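Local coordinates for protein trans-4-hydroxy-L-proline dehydratase (Clostridioides difficile 70-100-2010, PDB 6VXC) that dehydrates trans-4-hydroxy-L-proline to (S)-1-pyrroline-5-carboxylate by glycyl radical chemistry, a step in the anaerobic breakdown of hydroxyproline, at residues A[48-53]-A[72-77]; A[53-58]-A[66-71]; A[472-477]-A[575-580]; A[581-586]-A[630-635]. One frame throughout, in Å; residues are numbered along the deposited sequence.

In the fold
Contacts 1 and 2 are two stages of one helix pair, formed by helices 46-58 and 64-78; their centres lie 8 Å apart and they share E53. M51 spans them, its CE 3.5 Å from S71 CB. Contacts 3 and 4 lie on the opposite side of the chain's centre and take successive segments of helix 575-591, which packs on both helix 473-481 and helix 630-647. Their centres are 11 Å apart, and L477 CD2 meets S581 CB at 3.6 Å. About 46 Å separates the centres of contacts 1 and 3. All four lie away from the probable radical cysteine C454, the probable proton acceptor E456 and G785, which carries the glycyl radical in the activated enzyme.

Contact 1 (A[48-53]-A[72-77]); sequences AVLMTE and FKHYIE
H74 and E53 carry the polar link between these two helices, a His-carboxylate hydrogen bond: H74 NE2 donates to E53 OE1 at 3.0 Å, and the N-H...O angle of 171° makes the bond nearly straight. The acceptor lies in the imidazole plane, so the approach is to the ring edge, and the oxygen uses its anti lone pair, the one turned away from OE2. Carboxylate and ring planes are nevertheless rotated 58° apart. H74 has CG anti to its own N, which carries the ring across to helix 46-58. On the same ring edge, H74 CD2 also comes 3.4 Å from L50 O.

Beside this bond the contact becomes apolar. L50 crosses Y75 at about a right angle, and its CD1 branch does the touching, lying 3.8 Å from Y75 CD1 and equally far from the backbone Y75 O. The L50 methyl approaches the ring obliquely. M51 starts out directed away from the partner helix, but its chain curls back and brings SD to 4.3 Å from Y75 CB.

Segments 48-53 and 72-77 form the part of a helical hairpin that lies farther from its connecting turn. Its arms, helices 46-58 and 64-78, run here at 131° to one another, with segment axes 8.6 Å apart at their closest. Helix 129-143 covers another side of segment 48-53, where W143 NE1 hydrogen-bonds T52 OG1, whereas F72, K73 and I76 of the second helix rest on helix 214-248.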
loop_
_atom_site.group_PDB
_atom_site.type_symbol
_atom_site.label_atom_id
_atom_site.label_comp_id
_atom_site.label_asym_id
_atom_site.label_seq_id
_atom_site.Cartn_x
_atom_site.Cartn_y
_atom_site.Cartn_z
ATOM N N ALA A 48 -2.506 19.690 13.278
ATOM C CA ALA A 48 -3.331 20.648 12.548
ATOM C C ALA A 48 -3.212 22.042 13.145
ATOM O O ALA A 48 -3.133 23.030 12.411
ATOM C CB ALA A 48 -4.788 20.196 12.546
ATOM N N VAL A 49 -3.185 22.143 14.473
ATOM C CA VAL A 49 -3.026 23.450 15.103
ATOM C C VAL A 49 -1.718 24.093 14.670
ATOM O O VAL A 49 -1.685 25.250 14.251
ATOM C CB VAL A 49 -3.092 23.330 16.635
ATOM C CG1 VAL A 49 -2.716 24.661 17.270
ATOM C CG2 VAL A 49 -4.467 22.900 17.095
ATOM N N LEU A 50 -0.617 23.346 14.753
ATOM C CA LEU A 50 0.686 23.932 14.462
ATOM C C LEU A 50 0.817 24.319 12.995
ATOM O O LEU A 50 1.444 25.333 12.677
ATOM C CB LEU A 50 1.806 22.974 14.885
ATOM C CG LEU A 50 1.899 22.777 16.406
ATOM C CD1 LEU A 50 2.958 21.743 16.807
ATOM C CD2 LEU A 50 2.144 24.107 17.116
ATOM N N MET A 51 0.257 23.525 12.087
ATOM C CA MET A 51 0.280 23.914 10.682
ATOM C C MET A 51 -0.563 25.164 10.444
ATOM O O MET A 51 -0.200 26.012 9.626
ATOM C CB MET A 51 -0.217 22.767 9.792
ATOM C CG MET A 51 0.639 21.501 9.870
ATOM S SD MET A 51 2.318 21.659 9.221
ATOM C CE MET A 51 2.004 21.693 7.462
ATOM N N THR A 52 -1.691 25.294 11.139
ATOM C CA THR A 52 -2.483 26.508 10.997
ATOM C C THR A 52 -1.673 27.731 11.413
ATOM O O THR A 52 -1.636 28.733 10.694
ATOM C CB THR A 52 -3.774 26.416 11.811
ATOM O OG1 THR A 52 -4.502 25.243 11.446
ATOM C CG2 THR A 52 -4.645 27.651 11.543
ATOM N N GLU A 53 -0.979 27.646 12.553
ATOM C CA GLU A 53 -0.121 28.748 12.994
ATOM C C GLU A 53 0.915 29.121 11.940
ATOM O O GLU A 53 1.211 30.306 11.742
ATOM C CB GLU A 53 0.587 28.383 14.298
ATOM C CG GLU A 53 -0.305 28.279 15.511
ATOM C CD GLU A 53 0.484 27.948 16.774
ATOM O OE1 GLU A 53 1.727 27.879 16.702
ATOM O OE2 GLU A 53 -0.139 27.752 17.837
ATOM N N PHE A 72 6.502 22.591 8.273
ATOM C CA PHE A 72 7.032 21.382 8.891
ATOM C C PHE A 72 8.001 21.724 10.015
ATOM O O PHE A 72 7.937 21.146 11.107
ATOM C CB PHE A 72 7.722 20.515 7.842
ATOM C CG PHE A 72 8.333 19.245 8.403
ATOM C CD1 PHE A 72 7.519 18.217 8.861
ATOM C CD2 PHE A 72 9.708 19.073 8.433
ATOM C CE1 PHE A 72 8.061 17.038 9.368
ATOM C CE2 PHE A 72 10.264 17.893 8.935
ATOM C CZ PHE A 72 9.436 16.879 9.408
ATOM N N LYS A 73 8.912 22.665 9.759
ATOM C CA LYS A 73 9.873 23.053 10.783
ATOM C C LYS A 73 9.176 23.625 12.007
ATOM O O LYS A 73 9.548 23.317 13.145
ATOM C CB LYS A 73 10.876 24.058 10.226
ATOM C CG LYS A 73 11.975 24.421 11.222
ATOM C CD LYS A 73 12.967 25.373 10.602
ATOM C CE LYS A 73 13.985 25.878 11.601
ATOM N NZ LYS A 73 14.553 27.152 11.107
ATOM N N HIS A 74 8.188 24.484 11.796
ATOM C CA HIS A 74 7.431 25.007 12.922
ATOM C C HIS A 74 6.780 23.881 13.705
ATOM O O HIS A 74 6.786 23.885 14.939
ATOM C CB HIS A 74 6.382 25.998 12.428
ATOM C CG HIS A 74 5.623 26.655 13.530
ATOM N ND1 HIS A 74 6.172 27.635 14.328
ATOM C CD2 HIS A 74 4.368 26.457 13.990
ATOM C CE1 HIS A 74 5.285 28.014 15.228
ATOM N NE2 HIS A 74 4.179 27.317 15.042
ATOM N N TYR A 75 6.202 22.909 12.999
ATOM C CA TYR A 75 5.598 21.765 13.664
ATOM C C TYR A 75 6.641 20.986 14.461
ATOM O O TYR A 75 6.409 20.628 15.618
ATOM C CB TYR A 75 4.889 20.886 12.625
ATOM C CG TYR A 75 4.598 19.474 13.071
ATOM C CD1 TYR A 75 3.614 19.208 14.006
ATOM C CD2 TYR A 75 5.293 18.403 12.529
ATOM C CE1 TYR A 75 3.348 17.921 14.408
ATOM C CE2 TYR A 75 5.027 17.103 12.925
ATOM C CZ TYR A 75 4.055 16.873 13.860
ATOM O OH TYR A 75 3.778 15.596 14.266
ATOM N N ILE A 76 7.802 20.718 13.863
ATOM C CA ILE A 76 8.839 19.962 14.567
ATOM C C ILE A 76 9.341 20.732 15.788
ATOM O O ILE A 76 9.591 20.147 16.850
ATOM C CB ILE A 76 9.988 19.607 13.605
ATOM C CG1 ILE A 76 9.520 18.610 12.542
ATOM C CG2 ILE A 76 11.194 19.043 14.373
ATOM C CD1 ILE A 76 9.080 17.297 13.110
ATOM N N GLU A 77 9.510 22.052 15.657
ATOM C CA GLU A 77 10.014 22.849 16.773
ATOM C C GLU A 77 9.071 22.832 17.971
ATOM O O GLU A 77 9.529 22.899 19.114
ATOM C CB GLU A 77 10.261 24.290 16.318
ATOM C CG GLU A 77 11.579 24.508 15.602
ATOM C CD GLU A 77 11.722 25.917 15.008
ATOM O OE1 GLU A 77 10.699 26.625 14.859
ATOM O OE2 GLU A 77 12.861 26.308 14.681
#

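Contact 2 (A[53-58]-A[66-71]); sequences EAYKKY and VLRALS
A helical hairpin, made of helices 46-58 and 64-78 with a short connection, brings Y55 and Y58 against L67, R68, L70 and S71; the segment axes are inclined at 133° and pass 9.4 Å apart. A54 fits tightly at one end of this interface, its CB 3.4 Å from S71 OG. That hydroxyl is itself engaged, donating to L67 O at 2.8 Å within its own helix, where S71 N reaches the same oxygen from the opposite face of the carbonyl plane.

Each tyrosine receives a leucine methyl in a CH-pi contact. L70 CD1 sits over the middle of the Y58 ring, 3.9 Å from its centroid and 10° off the normal, while K57 CG covers the opposite face. L67 CD2 lies over Y55, displaced toward the rim, and the other L67 branch, CD1, turns to Y58 CB at 3.8 Å. L67 thus touches both tyrosines, and its CD1 also lies 4.0 Å from Y55 CD1.

R68 begins by pointing away from helix 46-58, then folds back through bends at chi2 and chi3. Its NH1 forms a salt bridge with E105, which would fix the guanidinium's rotation. R68 NH2 donates to Y55 OH at 2.9 Å with an N-H...O angle of 159°, the phenol oxygen lying in the guanidinium plane at its edge.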
loop_
_atom_site.group_PDB
_atom_site.type_symbol
_atom_site.label_atom_id
_atom_site.label_comp_id
_atom_site.label_asym_id
_atom_site.label_seq_id
_atom_site.Cartn_x
_atom_site.Cartn_y
_atom_site.Cartn_z
ATOM N N GLU A 53 -0.979 27.646 12.553
ATOM C CA GLU A 53 -0.121 28.748 12.994
ATOM C C GLU A 53 0.915 29.121 11.940
ATOM O O GLU A 53 1.211 30.306 11.742
ATOM C CB GLU A 53 0.587 28.383 14.298
ATOM C CG GLU A 53 -0.305 28.279 15.511
ATOM C CD GLU A 53 0.484 27.948 16.774
ATOM O OE1 GLU A 53 1.727 27.879 16.702
ATOM O OE2 GLU A 53 -0.139 27.752 17.837
ATOM N N ALA A 54 1.534 28.126 11.310
ATOM C CA ALA A 54 2.581 28.415 10.340
ATOM C C ALA A 54 2.020 29.105 9.102
ATOM O O ALA A 54 2.630 30.045 8.588
ATOM C CB ALA A 54 3.326 27.136 9.961
ATOM N N TYR A 55 0.873 28.643 8.595
ATOM C CA TYR A 55 0.296 29.269 7.406
ATOM C C TYR A 55 -0.117 30.709 7.683
ATOM O O TYR A 55 0.147 31.607 6.870
ATOM C CB TYR A 55 -0.898 28.464 6.906
ATOM C CG TYR A 55 -0.553 27.391 5.898
ATOM C CD1 TYR A 55 0.436 26.453 6.163
ATOM C CD2 TYR A 55 -1.208 27.327 4.676
ATOM C CE1 TYR A 55 0.754 25.465 5.233
ATOM C CE2 TYR A 55 -0.907 26.352 3.749
ATOM C CZ TYR A 55 0.081 25.419 4.030
ATOM O OH TYR A 55 0.378 24.442 3.102
ATOM N N LYS A 56 -0.776 30.944 8.821
ATOM C CA LYS A 56 -1.142 32.303 9.192
ATOM C C LYS A 56 0.081 33.200 9.287
ATOM O O LYS A 56 -0.007 34.401 9.030
ATOM C CB LYS A 56 -1.901 32.293 10.521
ATOM C CG LYS A 56 -3.326 31.769 10.414
ATOM C CD LYS A 56 -3.976 31.659 11.791
ATOM C CE LYS A 56 -5.432 31.253 11.686
ATOM N NZ LYS A 56 -6.018 31.063 13.040
ATOM N N LYS A 57 1.226 32.633 9.636
ATOM C CA LYS A 57 2.460 33.401 9.695
ATOM C C LYS A 57 3.058 33.626 8.305
ATOM O O LYS A 57 3.497 34.736 7.990
ATOM C CB LYS A 57 3.445 32.677 10.612
ATOM C CG LYS A 57 4.633 33.479 11.090
ATOM C CD LYS A 57 5.204 32.839 12.367
ATOM C CE LYS A 57 6.649 33.234 12.613
ATOM N NZ LYS A 57 7.332 32.259 13.510
ATOM N N TYR A 58 3.077 32.599 7.452
ATOM C CA TYR A 58 3.909 32.630 6.255
ATOM C C TYR A 58 3.163 32.624 4.926
ATOM O O TYR A 58 3.760 33.007 3.913
ATOM C CB TYR A 58 4.893 31.451 6.263
ATOM C CG TYR A 58 5.955 31.553 7.332
ATOM C CD1 TYR A 58 6.889 32.589 7.319
ATOM C CD2 TYR A 58 6.022 30.619 8.355
ATOM C CE1 TYR A 58 7.861 32.685 8.294
ATOM C CE2 TYR A 58 6.985 30.702 9.325
ATOM C CZ TYR A 58 7.902 31.741 9.295
ATOM O OH TYR A 58 8.857 31.822 10.269
ATOM N N VAL A 66 8.669 26.484 0.048
ATOM C CA VAL A 66 9.216 27.035 1.282
ATOM C C VAL A 66 8.149 27.082 2.371
ATOM O O VAL A 66 8.433 26.827 3.545
ATOM C CB VAL A 66 9.836 28.418 1.018
ATOM C CG1 VAL A 66 10.205 29.094 2.328
ATOM C CG2 VAL A 66 11.076 28.283 0.132
ATOM N N LEU A 67 6.908 27.411 2.005
ATOM C CA LEU A 67 5.822 27.404 2.982
ATOM C C LEU A 67 5.658 26.031 3.632
ATOM O O LEU A 67 5.494 25.927 4.850
ATOM C CB LEU A 67 4.513 27.847 2.324
ATOM C CG LEU A 67 3.228 27.741 3.148
ATOM C CD1 LEU A 67 3.329 28.537 4.410
ATOM C CD2 LEU A 67 2.087 28.261 2.322
ATOM N N ARG A 68 5.671 24.968 2.832
ATOM C CA ARG A 68 5.568 23.626 3.400
ATOM C C ARG A 68 6.746 23.329 4.326
ATOM O O ARG A 68 6.567 22.806 5.429
ATOM C CB ARG A 68 5.507 22.588 2.279
ATOM C CG ARG A 68 4.323 22.735 1.332
ATOM C CD ARG A 68 3.000 22.526 2.048
ATOM N NE ARG A 68 2.964 21.241 2.736
ATOM C CZ ARG A 68 2.043 20.895 3.626
ATOM N NH1 ARG A 68 2.108 19.713 4.204
ATOM N NH2 ARG A 68 1.066 21.741 3.948
ATOM N N ALA A 69 7.963 23.666 3.896
ATOM C CA ALA A 69 9.141 23.391 4.718
ATOM C C ALA A 69 9.111 24.187 6.023
ATOM O O ALA A 69 9.389 23.647 7.101
ATOM C CB ALA A 69 10.408 23.700 3.923
ATOM N N LEU A 70 8.778 25.482 5.939
ATOM C CA LEU A 70 8.662 26.300 7.144
ATOM C C LEU A 70 7.551 25.791 8.055
ATOM O O LEU A 70 7.672 25.843 9.281
ATOM C CB LEU A 70 8.423 27.766 6.772
ATOM C CG LEU A 70 9.598 28.534 6.168
ATOM C CD1 LEU A 70 9.164 29.923 5.653
ATOM C CD2 LEU A 70 10.731 28.642 7.177
ATOM N N SER A 71 6.452 25.304 7.475
ATOM C CA SER A 71 5.381 24.765 8.307
ATOM C C SER A 71 5.816 23.476 8.998
ATOM O O SER A 71 5.519 23.270 10.179
ATOM C CB SER A 71 4.129 24.520 7.462
ATOM O OG SER A 71 3.658 25.735 6.917
#

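Contact 3 (A[472-477]-A[575-580]); sequences NIPKIL and IGTITD
I578 reaches between I473 and L477 with its long branch: CD1 lies 3.6 Å from I473 CG2 and 4.0 Å from L477 CB. The I473 and I578 side chains cross at about a right angle, and the contact is between the two methyls, I473 CG2 and I578 CD1; I578 CG2 adds a second touch on I473 CG2 at 3.9 Å. CG1 of I578 is anti to its backbone N (chi1 -177°), the setting that aims CD1 at helix 473-481.

P474 lies across T577, again near a right angle, with its CB 4.0 Å from T577 CG2. T577 thereby offers its methyl to the proline, while its hydroxyl bonds elsewhere, to E695 and S689.

Each helix follows a beta strand almost at once, 463-472 and 565-573, and their first turns pack side by side in nearly the same direction, at 27°, an arrangement consistent with the alpha/beta barrel of glycyl radical enzymes. Helix 473-481 opens on an Asn N-cap: K475 N donates to N472 OD1 at 3.2 Å, from above the amide's carbonyl plane. Further bonds from N472 ND2 to G167 O and F671 O hold that amide in place. F513 of helix 506-538 touches I578 and also I476.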
loop_
_atom_site.group_PDB
_atom_site.type_symbol
_atom_site.label_atom_id
_atom_site.label_comp_id
_atom_site.label_asym_id
_atom_site.label_seq_id
_atom_site.Cartn_x
_atom_site.Cartn_y
_atom_site.Cartn_z
ATOM N N ASN A 472 -12.774 -0.616 -12.010
ATOM C CA ASN A 472 -13.781 -1.667 -11.850
ATOM C C ASN A 472 -13.991 -2.336 -13.213
ATOM O O ASN A 472 -14.922 -2.031 -13.954
ATOM C CB ASN A 472 -15.074 -1.056 -11.290
ATOM C CG ASN A 472 -16.087 -2.103 -10.807
ATOM O OD1 ASN A 472 -16.007 -3.288 -11.161
ATOM N ND2 ASN A 472 -17.075 -1.652 -10.022
ATOM N N ILE A 473 -13.081 -3.253 -13.570
ATOM C CA ILE A 473 -13.145 -3.863 -14.901
ATOM C C ILE A 473 -14.450 -4.618 -15.107
ATOM O O ILE A 473 -15.042 -4.503 -16.187
ATOM C CB ILE A 473 -11.900 -4.720 -15.156
ATOM C CG1 ILE A 473 -10.652 -3.866 -14.970
ATOM C CG2 ILE A 473 -11.934 -5.297 -16.550
ATOM C CD1 ILE A 473 -9.390 -4.661 -15.024
ATOM N N PRO A 474 -14.941 -5.411 -14.153
ATOM C CA PRO A 474 -16.234 -6.089 -14.360
ATOM C C PRO A 474 -17.386 -5.126 -14.627
ATOM O O PRO A 474 -18.256 -5.422 -15.450
ATOM C CB PRO A 474 -16.427 -6.867 -13.046
ATOM C CG PRO A 474 -15.014 -7.089 -12.520
ATOM C CD PRO A 474 -14.288 -5.816 -12.893
ATOM N N LYS A 475 -17.431 -3.986 -13.943
ATOM C CA LYS A 475 -18.518 -3.048 -14.209
ATOM C C LYS A 475 -18.373 -2.383 -15.577
ATOM O O LYS A 475 -19.371 -1.951 -16.150
ATOM C CB LYS A 475 -18.604 -2.001 -13.111
ATOM C CG LYS A 475 -19.916 -1.200 -13.120
ATOM C CD LYS A 475 -20.087 -0.417 -11.825
ATOM C CE LYS A 475 -21.365 0.429 -11.806
ATOM N NZ LYS A 475 -22.574 -0.401 -11.547
ATOM N N ILE A 476 -17.166 -2.326 -16.130
ATOM C CA ILE A 476 -17.033 -1.872 -17.508
ATOM C C ILE A 476 -17.725 -2.847 -18.455
ATOM O O ILE A 476 -18.365 -2.430 -19.427
ATOM C CB ILE A 476 -15.551 -1.660 -17.858
ATOM C CG1 ILE A 476 -15.009 -0.473 -17.038
ATOM C CG2 ILE A 476 -15.359 -1.459 -19.374
ATOM C CD1 ILE A 476 -13.520 -0.223 -17.214
ATOM N N LEU A 477 -17.635 -4.157 -18.184
ATOM C CA LEU A 477 -18.432 -5.096 -18.973
ATOM C C LEU A 477 -19.921 -4.858 -18.740
ATOM O O LEU A 477 -20.715 -4.890 -19.684
ATOM C CB LEU A 477 -18.060 -6.552 -18.650
ATOM C CG LEU A 477 -18.869 -7.636 -19.397
ATOM C CD1 LEU A 477 -18.675 -7.560 -20.911
ATOM C CD2 LEU A 477 -18.513 -9.030 -18.915
ATOM N N ILE A 575 -10.122 -9.319 -12.506
ATOM C CA ILE A 575 -9.810 -10.032 -13.739
ATOM C C ILE A 575 -10.487 -11.412 -13.764
ATOM O O ILE A 575 -10.930 -11.871 -14.812
ATOM C CB ILE A 575 -8.277 -10.087 -13.940
ATOM C CG1 ILE A 575 -7.894 -10.704 -15.291
ATOM C CG2 ILE A 575 -7.568 -10.774 -12.755
ATOM C CD1 ILE A 575 -8.393 -9.908 -16.507
ATOM N N GLY A 576 -10.584 -12.091 -12.618
ATOM C CA GLY A 576 -11.263 -13.382 -12.595
ATOM C C GLY A 576 -12.745 -13.269 -12.917
ATOM O O GLY A 576 -13.286 -14.025 -13.735
ATOM N N THR A 577 -13.424 -12.335 -12.261
ATOM C CA THR A 577 -14.847 -12.137 -12.507
ATOM C C THR A 577 -15.101 -11.839 -13.983
ATOM O O THR A 577 -15.921 -12.500 -14.628
ATOM C CB THR A 577 -15.368 -10.994 -11.625
ATOM O OG1 THR A 577 -15.243 -11.351 -10.248
ATOM C CG2 THR A 577 -16.839 -10.668 -11.930
ATOM N N ILE A 578 -14.343 -10.902 -14.562
ATOM C CA ILE A 578 -14.674 -10.524 -15.933
ATOM C C ILE A 578 -14.246 -11.598 -16.918
ATOM O O ILE A 578 -14.938 -11.827 -17.915
ATOM C CB ILE A 578 -14.107 -9.144 -16.318
ATOM C CG1 ILE A 578 -14.580 -8.820 -17.752
ATOM C CG2 ILE A 578 -12.593 -9.080 -16.179
ATOM C CD1 ILE A 578 -14.239 -7.500 -18.220
ATOM N N THR A 579 -13.128 -12.285 -16.653
ATOM C CA THR A 579 -12.736 -13.418 -17.481
ATOM C C THR A 579 -13.845 -14.459 -17.533
ATOM O O THR A 579 -14.246 -14.906 -18.614
ATOM C CB THR A 579 -11.458 -14.078 -16.941
ATOM O OG1 THR A 579 -10.343 -13.198 -17.074
ATOM C CG2 THR A 579 -11.182 -15.337 -17.720
ATOM N N ASP A 580 -14.336 -14.875 -16.361
ATOM C CA ASP A 580 -15.389 -15.881 -16.346
ATOM C C ASP A 580 -16.676 -15.357 -16.981
ATOM O O ASP A 580 -17.414 -16.130 -17.596
ATOM C CB ASP A 580 -15.642 -16.373 -14.922
ATOM C CG ASP A 580 -14.521 -17.290 -14.393
ATOM O OD1 ASP A 580 -13.607 -17.654 -15.152
ATOM O OD2 ASP A 580 -14.566 -17.660 -13.200
#

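Contact 4 (A[581-586]-A[630-635]); sequences SLTAIK and DYADEI
Segments 581-586 and 630-635 belong to helices 575-591 and 630-647, an oblique pair of alpha helices in the pyruvate formate lyase-like part of the chain, buried away from the active site; the segment axes are inclined at 124° and pass 9.3 Å apart, with T583 and A632 the nearest CA pair at 5.7 Å. T583 enters between Y631, A632 and I635. Its two branches divide the work: CG2 meets the edge of the Y631 ring, in plane and 3.8 Å from CD1, while OG1 is only 3.3 Å from I635 CD1. The hydroxyl is satisfied within its own helix by T579 O.

K586 stretches along the interface with an all-extended chain and CG anti to N (chi1 -180°). Its methylenes run past the phenol end of Y631, with CG 3.4 Å from Y631 OH, and CD touches I635 CD1. The Y631 hydroxyl bonds D591 OD2. L582 closes the other flank, its CB against I635 CG2, and Y506 of helix 506-538 covers both residues there; Y506 also has a cation-pi contact with K586.

One water lies above the centre of the Y631 ring: it accepts from K586 NZ at 2.9 Å and donates to Y631 O at 2.7 Å.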
loop_
_atom_site.group_PDB
_atom_site.type_symbol
_atom_site.label_atom_id
_atom_site.label_comp_id
_atom_site.label_asym_id
_atom_site.label_seq_id
_atom_site.Cartn_x
_atom_site.Cartn_y
_atom_site.Cartn_z
ATOM N N SER A 581 -16.958 -14.058 -16.858
ATOM C CA SER A 581 -18.168 -13.500 -17.471
ATOM C C SER A 581 -18.085 -13.540 -18.992
ATOM O O SER A 581 -19.010 -14.017 -19.657
ATOM C CB SER A 581 -18.410 -12.073 -16.985
ATOM O OG SER A 581 -18.797 -12.065 -15.627
ATOM N N LEU A 582 -16.985 -13.041 -19.561
ATOM C CA LEU A 582 -16.838 -13.075 -21.015
ATOM C C LEU A 582 -16.706 -14.505 -21.519
ATOM O O LEU A 582 -17.200 -14.834 -22.603
ATOM C CB LEU A 582 -15.640 -12.233 -21.442
ATOM C CG LEU A 582 -15.829 -10.714 -21.538
ATOM C CD1 LEU A 582 -14.485 -10.003 -21.755
ATOM C CD2 LEU A 582 -16.812 -10.350 -22.648
ATOM N N THR A 583 -16.040 -15.367 -20.744
ATOM C CA THR A 583 -15.987 -16.779 -21.100
ATOM C C THR A 583 -17.384 -17.384 -21.124
ATOM O O THR A 583 -17.728 -18.133 -22.042
ATOM C CB THR A 583 -15.080 -17.555 -20.129
ATOM O OG1 THR A 583 -13.736 -17.076 -20.201
ATOM C CG2 THR A 583 -15.077 -19.049 -20.480
ATOM N N ALA A 584 -18.213 -17.052 -20.133
ATOM C CA ALA A 584 -19.575 -17.579 -20.117
ATOM C C ALA A 584 -20.358 -17.144 -21.354
ATOM O O ALA A 584 -21.146 -17.918 -21.911
ATOM C CB ALA A 584 -20.294 -17.131 -18.843
ATOM N N ILE A 585 -20.175 -15.901 -21.776
ATOM C CA ILE A 585 -20.893 -15.403 -22.942
ATOM C C ILE A 585 -20.406 -16.093 -24.212
ATOM O O ILE A 585 -21.208 -16.577 -25.018
ATOM C CB ILE A 585 -20.767 -13.872 -23.035
ATOM C CG1 ILE A 585 -21.515 -13.202 -21.869
ATOM C CG2 ILE A 585 -21.251 -13.396 -24.402
ATOM C CD1 ILE A 585 -21.315 -11.673 -21.799
ATOM N N LYS A 586 -19.087 -16.169 -24.400
ATOM C CA LYS A 586 -18.559 -16.809 -25.596
ATOM C C LYS A 586 -19.014 -18.261 -25.692
ATOM O O LYS A 586 -19.480 -18.711 -26.744
ATOM C CB LYS A 586 -17.038 -16.737 -25.590
ATOM C CG LYS A 586 -16.385 -17.370 -26.798
ATOM C CD LYS A 586 -14.884 -17.277 -26.637
ATOM C CE LYS A 586 -14.166 -17.610 -27.898
ATOM N NZ LYS A 586 -12.704 -17.398 -27.692
ATOM N N ASP A 630 -7.357 -23.466 -21.266
ATOM C CA ASP A 630 -7.043 -22.403 -22.222
ATOM C C ASP A 630 -8.286 -21.739 -22.813
ATOM O O ASP A 630 -8.201 -20.593 -23.251
ATOM C CB ASP A 630 -6.145 -22.953 -23.337
ATOM C CG ASP A 630 -4.686 -23.058 -22.911
ATOM O OD1 ASP A 630 -4.244 -22.266 -22.042
ATOM O OD2 ASP A 630 -4.000 -23.964 -23.411
ATOM N N TYR A 631 -9.440 -22.404 -22.809
ATOM C CA TYR A 631 -10.651 -21.732 -23.277
ATOM C C TYR A 631 -10.931 -20.494 -22.434
ATOM O O TYR A 631 -11.226 -19.414 -22.961
ATOM C CB TYR A 631 -11.849 -22.676 -23.236
ATOM C CG TYR A 631 -13.042 -22.142 -23.987
ATOM C CD1 TYR A 631 -13.900 -21.226 -23.407
ATOM C CD2 TYR A 631 -13.301 -22.557 -25.290
ATOM C CE1 TYR A 631 -14.985 -20.732 -24.092
ATOM C CE2 TYR A 631 -14.396 -22.071 -25.988
ATOM C CZ TYR A 631 -15.231 -21.151 -25.379
ATOM O OH TYR A 631 -16.322 -20.651 -26.036
ATOM N N ALA A 632 -10.822 -20.629 -21.110
ATOM C CA ALA A 632 -10.998 -19.474 -20.239
ATOM C C ALA A 632 -9.722 -18.632 -20.160
ATOM O O ALA A 632 -9.782 -17.398 -20.175
ATOM C CB ALA A 632 -11.406 -19.936 -18.839
ATOM N N ASP A 633 -8.558 -19.281 -20.104
ATOM C CA ASP A 633 -7.329 -18.543 -19.845
ATOM C C ASP A 633 -6.916 -17.666 -21.020
ATOM O O ASP A 633 -6.290 -16.622 -20.813
ATOM C CB ASP A 633 -6.196 -19.504 -19.492
ATOM C CG ASP A 633 -6.419 -20.214 -18.161
ATOM O OD1 ASP A 633 -7.377 -19.858 -17.441
ATOM O OD2 ASP A 633 -5.607 -21.102 -17.833
ATOM N N GLU A 634 -7.241 -18.067 -22.250
ATOM C CA GLU A 634 -6.955 -17.206 -23.391
ATOM C C GLU A 634 -7.789 -15.937 -23.343
ATOM O O GLU A 634 -7.363 -14.889 -23.842
ATOM C CB GLU A 634 -7.227 -17.945 -24.703
ATOM C CG GLU A 634 -6.188 -18.964 -25.059
ATOM C CD GLU A 634 -6.533 -19.731 -26.322
ATOM O OE1 GLU A 634 -7.612 -19.475 -26.914
ATOM O OE2 GLU A 634 -5.723 -20.597 -26.713
ATOM N N ILE A 635 -9.001 -16.032 -22.802
ATOM C CA ILE A 635 -9.829 -14.848 -22.627
ATOM C C ILE A 635 -9.242 -13.960 -21.543
ATOM O O ILE A 635 -9.205 -12.730 -21.684
ATOM C CB ILE A 635 -11.280 -15.265 -22.330
ATOM C CG1 ILE A 635 -11.856 -15.975 -23.562
ATOM C CG2 ILE A 635 -12.132 -14.059 -21.962
ATOM C CD1 ILE A 635 -13.306 -16.342 -23.424
HETATM O O HOH W 1 -11.512 -19.008 -25.661
#